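Local atomic coordinates of UDP-4-amino-4,6-dideoxy-N-acetyl-beta-L-altrosamine transaminase (Helicobacter pylori, PDB entry 2FN6), a protein that catalyses the pyridoxal phosphate-dependent amino transfer from L-glutamate to a UDP-linked 4-keto sugar, the second step of pseudaminic acid biosynthesis. Residues F4-P9 / L311-Y316; Y260-K265 / S357-A362. All coordinates share one frame; numbering follows the deposited sequence.

Contact 1: residues F4-P9 / L311-Y316; sequences FAYSEP and LAQVHY
Tyr6 and His315 meet ring to ring. CE1 of His315 lies over one face of the tyrosine ring, offset toward its rim, 3.6 Å from Tyr6 CE1. The two planes are inclined at 56° and the centroids are 4.9 Å apart, so the pair is neither a stack nor edge-to-face. The tyrosine gets there with CG set between its own backbone N and carbonyl carbon (chi1 82°). On the other side of the ring outline, Gln313 CG comes obliquely to 3.9 Å from Tyr6 CD2. The amide of Gln313 stands almost perpendicular to the ring.

The backbones join beside these rings. Leu311 N donates to Phe4 O at 2.9 Å, somewhat bent. Between Tyr6 N and Leu311 O a water takes the place of a direct bond: it accepts from Tyr6 N at 2.9 Å and donates to Leu311 O at 2.6 Å. Leu311 also lays its CB and CG against Phe4 O.

Second-shell bonds fix the partners. Ser346 OG bonds His315 ND1, and Glu344 OE1 takes the backbone N of His315. Gln313 turns back to accept from Val314 N through OE1, while its NE2 reaches Phe217 O of the second subunit. Tyr6 and Gln313 to Tyr316 all belong to the substrate-binding site. The aromatic and amide groups probably form part of a wall beside the UDP-sugar, with Gln313 held partly by the second subunit.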
loop_
_atom_site.group_PDB
_atom_site.type_symbol
_atom_site.label_atom_id
_atom_site.label_comp_id
_atom_site.label_asym_id
_atom_site.label_seq_id
_atom_site.Cartn_x
_atom_site.Cartn_y
_atom_site.Cartn_z
ATOM N N PHE A 4 26.660 13.325 1.747
ATOM C CA PHE A 4 25.548 13.659 2.636
ATOM C C PHE A 4 24.215 13.745 1.906
ATOM O O PHE A 4 23.980 14.673 1.133
ATOM C CB PHE A 4 25.805 14.989 3.362
ATOM C CG PHE A 4 26.918 14.927 4.375
ATOM C CD1 PHE A 4 28.152 15.550 4.116
ATOM C CD2 PHE A 4 26.746 14.243 5.580
ATOM C CE1 PHE A 4 29.184 15.503 5.041
ATOM C CE2 PHE A 4 27.771 14.186 6.521
ATOM C CZ PHE A 4 28.997 14.819 6.251
ATOM N N ALA A 5 23.338 12.781 2.154
ATOM C CA ALA A 5 21.981 12.851 1.625
ATOM C C ALA A 5 21.233 13.916 2.420
ATOM O O ALA A 5 21.637 14.246 3.544
ATOM C CB ALA A 5 21.279 11.480 1.718
ATOM N N TYR A 6 20.167 14.466 1.835
ATOM C CA TYR A 6 19.431 15.536 2.479
ATOM C C TYR A 6 18.716 15.025 3.742
ATOM O O TYR A 6 18.582 15.773 4.715
ATOM C CB TYR A 6 18.514 16.279 1.495
ATOM C CG TYR A 6 17.173 15.632 1.201
ATOM C CD1 TYR A 6 16.039 15.974 1.944
ATOM C CD2 TYR A 6 17.026 14.701 0.161
ATOM C CE1 TYR A 6 14.795 15.398 1.684
ATOM C CE2 TYR A 6 15.787 14.113 -0.112
ATOM C CZ TYR A 6 14.675 14.470 0.656
ATOM O OH TYR A 6 13.437 13.916 0.400
ATOM N N SER A 7 18.302 13.755 3.730
ATOM C CA SER A 7 17.802 13.083 4.940
ATOM C C SER A 7 18.146 11.587 4.933
ATOM O O SER A 7 18.472 11.024 3.894
ATOM C CB SER A 7 16.283 13.310 5.122
ATOM O OG SER A 7 15.788 12.744 6.330
ATOM N N GLU A 8 18.061 10.957 6.101
ATOM C CA GLU A 8 18.402 9.553 6.286
ATOM C C GLU A 8 17.508 9.006 7.366
ATOM O O GLU A 8 17.143 9.740 8.280
ATOM C CB GLU A 8 19.801 9.420 6.860
ATOM C CG GLU A 8 20.942 9.281 5.906
ATOM C CD GLU A 8 22.278 9.480 6.626
ATOM O OE1 GLU A 8 22.533 8.826 7.670
ATOM O OE2 GLU A 8 23.072 10.312 6.152
ATOM N N PRO A 9 17.210 7.697 7.316
ATOM C CA PRO A 9 16.649 7.054 8.505
ATOM C C PRO A 9 17.636 7.098 9.685
ATOM O O PRO A 9 18.858 7.162 9.476
ATOM C CB PRO A 9 16.447 5.615 8.047
ATOM C CG PRO A 9 17.452 5.433 6.929
ATOM C CD PRO A 9 17.376 6.739 6.207
ATOM N N LEU A 311 24.495 16.361 -1.147
ATOM C CA LEU A 311 23.440 15.970 -2.083
ATOM C C LEU A 311 22.157 16.747 -1.796
ATOM O O LEU A 311 21.174 16.220 -1.239
ATOM C CB LEU A 311 23.204 14.450 -2.091
ATOM C CG LEU A 311 24.411 13.498 -2.032
ATOM C CD1 LEU A 311 23.959 12.035 -1.865
ATOM C CD2 LEU A 311 25.366 13.668 -3.231
ATOM N N ALA A 312 22.195 18.018 -2.183
ATOM C CA ALA A 312 21.107 18.936 -1.989
ATOM C C ALA A 312 19.989 18.543 -2.923
ATOM O O ALA A 312 20.249 18.040 -4.014
ATOM C CB ALA A 312 21.569 20.329 -2.290
ATOM N N GLN A 313 18.750 18.751 -2.484
ATOM C CA GLN A 313 17.590 18.562 -3.344
ATOM C C GLN A 313 16.803 19.857 -3.426
ATOM O O GLN A 313 17.210 20.858 -2.864
ATOM C CB GLN A 313 16.709 17.414 -2.837
ATOM C CG GLN A 313 16.967 16.079 -3.512
ATOM C CD GLN A 313 16.555 16.061 -4.989
ATOM O OE1 GLN A 313 16.235 17.105 -5.587
ATOM N NE2 GLN A 313 16.560 14.869 -5.582
ATOM N N VAL A 314 15.680 19.831 -4.130
ATOM C CA VAL A 314 14.844 21.002 -4.324
ATOM C C VAL A 314 13.400 20.609 -4.090
ATOM O O VAL A 314 12.886 19.715 -4.750
ATOM C CB VAL A 314 15.001 21.589 -5.760
ATOM C CG1 VAL A 314 14.028 22.728 -6.005
ATOM C CG2 VAL A 314 16.420 22.070 -5.977
ATOM N N HIS A 315 12.755 21.289 -3.148
ATOM C CA HIS A 315 11.367 21.026 -2.804
ATOM C C HIS A 315 10.539 22.306 -2.879
ATOM O O HIS A 315 10.736 23.196 -2.044
ATOM C CB HIS A 315 11.275 20.470 -1.383
ATOM C CG HIS A 315 12.049 19.212 -1.170
ATOM N ND1 HIS A 315 13.331 19.206 -0.670
ATOM C CD2 HIS A 315 11.714 17.913 -1.367
ATOM C CE1 HIS A 315 13.761 17.958 -0.581
ATOM N NE2 HIS A 315 12.797 17.154 -0.997
ATOM N N TYR A 316 9.606 22.428 -3.833
ATOM C CA TYR A 316 9.290 21.455 -4.882
ATOM C C TYR A 316 9.034 22.173 -6.210
ATOM O O TYR A 316 8.731 23.376 -6.244
ATOM C CB TYR A 316 7.990 20.703 -4.569
ATOM C CG TYR A 316 7.992 19.888 -3.311
ATOM C CD1 TYR A 316 7.624 20.459 -2.079
ATOM C CD2 TYR A 316 8.347 18.540 -3.343
ATOM C CE1 TYR A 316 7.638 19.697 -0.908
ATOM C CE2 TYR A 316 8.359 17.774 -2.184
ATOM C CZ TYR A 316 7.998 18.352 -0.975
ATOM O OH TYR A 316 8.005 17.579 0.161
HETATM O O HOH W 1 20.140 13.797 -0.976
#

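Contact 2: residues Y260-K265 / S357-A362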
loop_
_atom_site.group_PDB
_atom_site.type_symbol
_atom_site.label_atom_id
_atom_site.label_comp_id
_atom_site.label_asym_id
_atom_site.label_seq_id
_atom_site.Cartn_x
_atom_site.Cartn_y
_atom_site.Cartn_z
ATOM N N TYR A 260 23.486 25.685 11.621
ATOM C CA TYR A 260 23.390 26.294 10.303
ATOM C C TYR A 260 23.126 27.790 10.443
ATOM O O TYR A 260 23.874 28.604 9.917
ATOM C CB TYR A 260 22.271 25.660 9.486
ATOM C CG TYR A 260 22.609 24.385 8.744
ATOM C CD1 TYR A 260 23.653 24.334 7.813
ATOM C CD2 TYR A 260 21.839 23.241 8.925
ATOM C CE1 TYR A 260 23.934 23.168 7.119
ATOM C CE2 TYR A 260 22.110 22.078 8.233
ATOM C CZ TYR A 260 23.155 22.045 7.332
ATOM O OH TYR A 260 23.403 20.880 6.650
ATOM N N ASP A 261 22.068 28.145 11.170
ATOM C CA ASP A 261 21.674 29.544 11.351
ATOM C C ASP A 261 22.859 30.395 11.753
ATOM O O ASP A 261 23.156 31.397 11.119
ATOM C CB ASP A 261 20.591 29.657 12.421
ATOM C CG ASP A 261 19.266 29.085 11.974
ATOM O OD1 ASP A 261 19.089 28.832 10.756
ATOM O OD2 ASP A 261 18.391 28.906 12.848
ATOM N N ARG A 262 23.526 29.963 12.818
ATOM C CA ARG A 262 24.678 30.640 13.381
ATOM C C ARG A 262 25.681 31.008 12.288
ATOM O O ARG A 262 25.984 32.184 12.099
ATOM C CB ARG A 262 25.321 29.726 14.424
ATOM C CG ARG A 262 26.138 30.419 15.482
ATOM C CD ARG A 262 26.714 29.392 16.458
ATOM N NE ARG A 262 27.774 28.571 15.862
ATOM C CZ ARG A 262 27.753 27.240 15.770
ATOM N NH1 ARG A 262 26.717 26.542 16.241
ATOM N NH2 ARG A 262 28.781 26.597 15.220
ATOM N N ILE A 263 26.154 29.996 11.553
ATOM C CA ILE A 263 27.162 30.145 10.488
ATOM C C ILE A 263 26.664 30.904 9.253
ATOM O O ILE A 263 27.467 31.471 8.510
ATOM C CB ILE A 263 27.729 28.749 10.051
ATOM C CG1 ILE A 263 28.607 28.147 11.149
ATOM C CG2 ILE A 263 28.536 28.845 8.766
ATOM C CD1 ILE A 263 28.659 26.637 11.127
ATOM N N PHE A 264 25.350 30.904 9.042
ATOM C CA PHE A 264 24.735 31.455 7.832
ATOM C C PHE A 264 24.259 32.900 8.030
ATOM O O PHE A 264 23.878 33.579 7.071
ATOM C CB PHE A 264 23.537 30.585 7.399
ATOM C CG PHE A 264 23.910 29.312 6.658
ATOM C CD1 PHE A 264 25.226 29.065 6.231
ATOM C CD2 PHE A 264 22.918 28.378 6.337
ATOM C CE1 PHE A 264 25.538 27.906 5.518
ATOM C CE2 PHE A 264 23.226 27.211 5.623
ATOM C CZ PHE A 264 24.540 26.973 5.219
ATOM N N LYS A 265 24.282 33.352 9.279
ATOM C CA LYS A 265 23.753 34.648 9.675
ATOM C C LYS A 265 24.328 35.804 8.856
ATOM O O LYS A 265 25.541 36.016 8.828
ATOM C CB LYS A 265 24.001 34.856 11.177
ATOM C CG LYS A 265 23.634 36.222 11.731
ATOM C CD LYS A 265 22.145 36.451 11.764
ATOM C CE LYS A 265 21.835 37.756 12.467
ATOM N NZ LYS A 265 20.381 38.067 12.343
ATOM N N SER A 357 29.972 17.679 11.071
ATOM C CA SER A 357 29.413 17.581 9.729
ATOM C C SER A 357 28.626 18.832 9.327
ATOM O O SER A 357 28.771 19.314 8.206
ATOM C CB SER A 357 28.562 16.327 9.584
ATOM O OG SER A 357 29.279 15.191 10.026
ATOM N N VAL A 358 27.813 19.369 10.233
ATOM C CA VAL A 358 27.014 20.554 9.895
ATOM C C VAL A 358 27.930 21.730 9.649
ATOM O O VAL A 358 27.739 22.462 8.676
ATOM C CB VAL A 358 25.931 20.925 10.954
ATOM C CG1 VAL A 358 25.093 22.074 10.450
ATOM C CG2 VAL A 358 25.021 19.749 11.242
ATOM N N GLN A 359 28.927 21.902 10.515
ATOM C CA GLN A 359 29.913 22.972 10.344
ATOM C C GLN A 359 30.555 22.874 8.967
ATOM O O GLN A 359 30.468 23.817 8.177
ATOM C CB GLN A 359 30.956 22.968 11.466
ATOM C CG GLN A 359 30.464 23.634 12.758
ATOM C CD GLN A 359 31.408 23.455 13.938
ATOM O OE1 GLN A 359 32.295 22.600 13.916
ATOM N NE2 GLN A 359 31.219 24.263 14.983
ATOM N N ASN A 360 31.133 21.712 8.665
ATOM C CA ASN A 360 31.735 21.436 7.352
ATOM C C ASN A 360 30.815 21.705 6.169
ATOM O O ASN A 360 31.242 22.313 5.185
ATOM C CB ASN A 360 32.242 19.990 7.282
ATOM C CG ASN A 360 33.416 19.730 8.221
ATOM O OD1 ASN A 360 34.011 20.658 8.783
ATOM N ND2 ASN A 360 33.750 18.458 8.395
ATOM N N ILE A 361 29.564 21.248 6.270
ATOM C CA ILE A 361 28.577 21.423 5.211
ATOM C C ILE A 361 28.268 22.905 5.039
ATOM O O ILE A 361 28.260 23.411 3.924
ATOM C CB ILE A 361 27.253 20.629 5.496
ATOM C CG1 ILE A 361 27.480 19.117 5.396
ATOM C CG2 ILE A 361 26.144 21.043 4.527
ATOM C CD1 ILE A 361 26.364 18.269 5.980
ATOM N N ALA A 362 28.014 23.595 6.149
ATOM C CA ALA A 362 27.674 25.024 6.110
ATOM C C ALA A 362 28.785 25.871 5.472
ATOM O O ALA A 362 28.530 26.604 4.514
ATOM C CB ALA A 362 27.319 25.537 7.507
#
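Val358 CG1 makes a CH-pi contact with Tyr260. The methyl lies over the middle of the ring, 3.5 Å from its centroid and 3° off the ring normal. Val358 has CG1 anti to its backbone N (chi1 -175°), which directs this branch at the ring. The tyrosine side chain passes across the valine at about a right angle.

Other apolar contacts follow. Ile361 brings CG2 to the edge of the same ring, near its plane, 3.5 Å from Tyr260 OH. The hydroxyl itself is hydrogen-bonded to Pro348 O. Ala362 CB is the small group on which three side chains converge. Ile263 CG2 comes within 3.7 Å of Ala362 CB, Tyr260 CD1 lies on it obliquely, and Phe264 CE1 reaches Ala362 CB at 3.6 Å. The other arm of Ile263 runs on to Gln359, with Ile263 CD1 at 3.9 Å from Gln359 CG.

These residues join the C-terminal end of helix 246-264 to helix 355-370, in the smaller C-terminal domain of this fold type I aminotransferase. The helices run in roughly the same direction. Their short segments cross at -35° with axes 9.8 Å apart. Leu347 of strand 344-347 touches both Tyr260 and Phe264, and Phe270 meets Phe264 edge-to-face.

Polar groups contribute little across the interface, and no hydrogen bond spans it. Ala362 O lies in the plane of the Phe264 ring, at its edge, 3.4 Å from Phe264 CE1. At the solvent side, Gln359 NE2 approaches the edge of the Arg262 guanidinium. Arg262 NH2 and Gln359 NE2 are 3.4 Å apart, but both are donors, and the two planes are nearly perpendicular.

Overall arrangement
The centres of contacts 1 and 2 are about 16 Å apart, and the contacts touch through Phe4. Phe4 CZ packs 3.7 Å from Ser357 CB, and Phe4 CG is 3.7 Å from Ile361 CD1. Phe4 thus packs the start of the chain against helix 355-370, while residues 5-6 pass on toward the substrate site. Contact 1 lies at that site, since it holds Tyr6 and residues 313-316. The nearest side-chain atoms of Tyr6 and Ser178, another substrate-binding residue, are about 10 Å apart. The centre of contact 2 is about 25 Å from the centre of the chain, that of contact 1 about 14 Å. Tyr260 is still about 8 Å from Tyr6 at their nearest side-chain atoms.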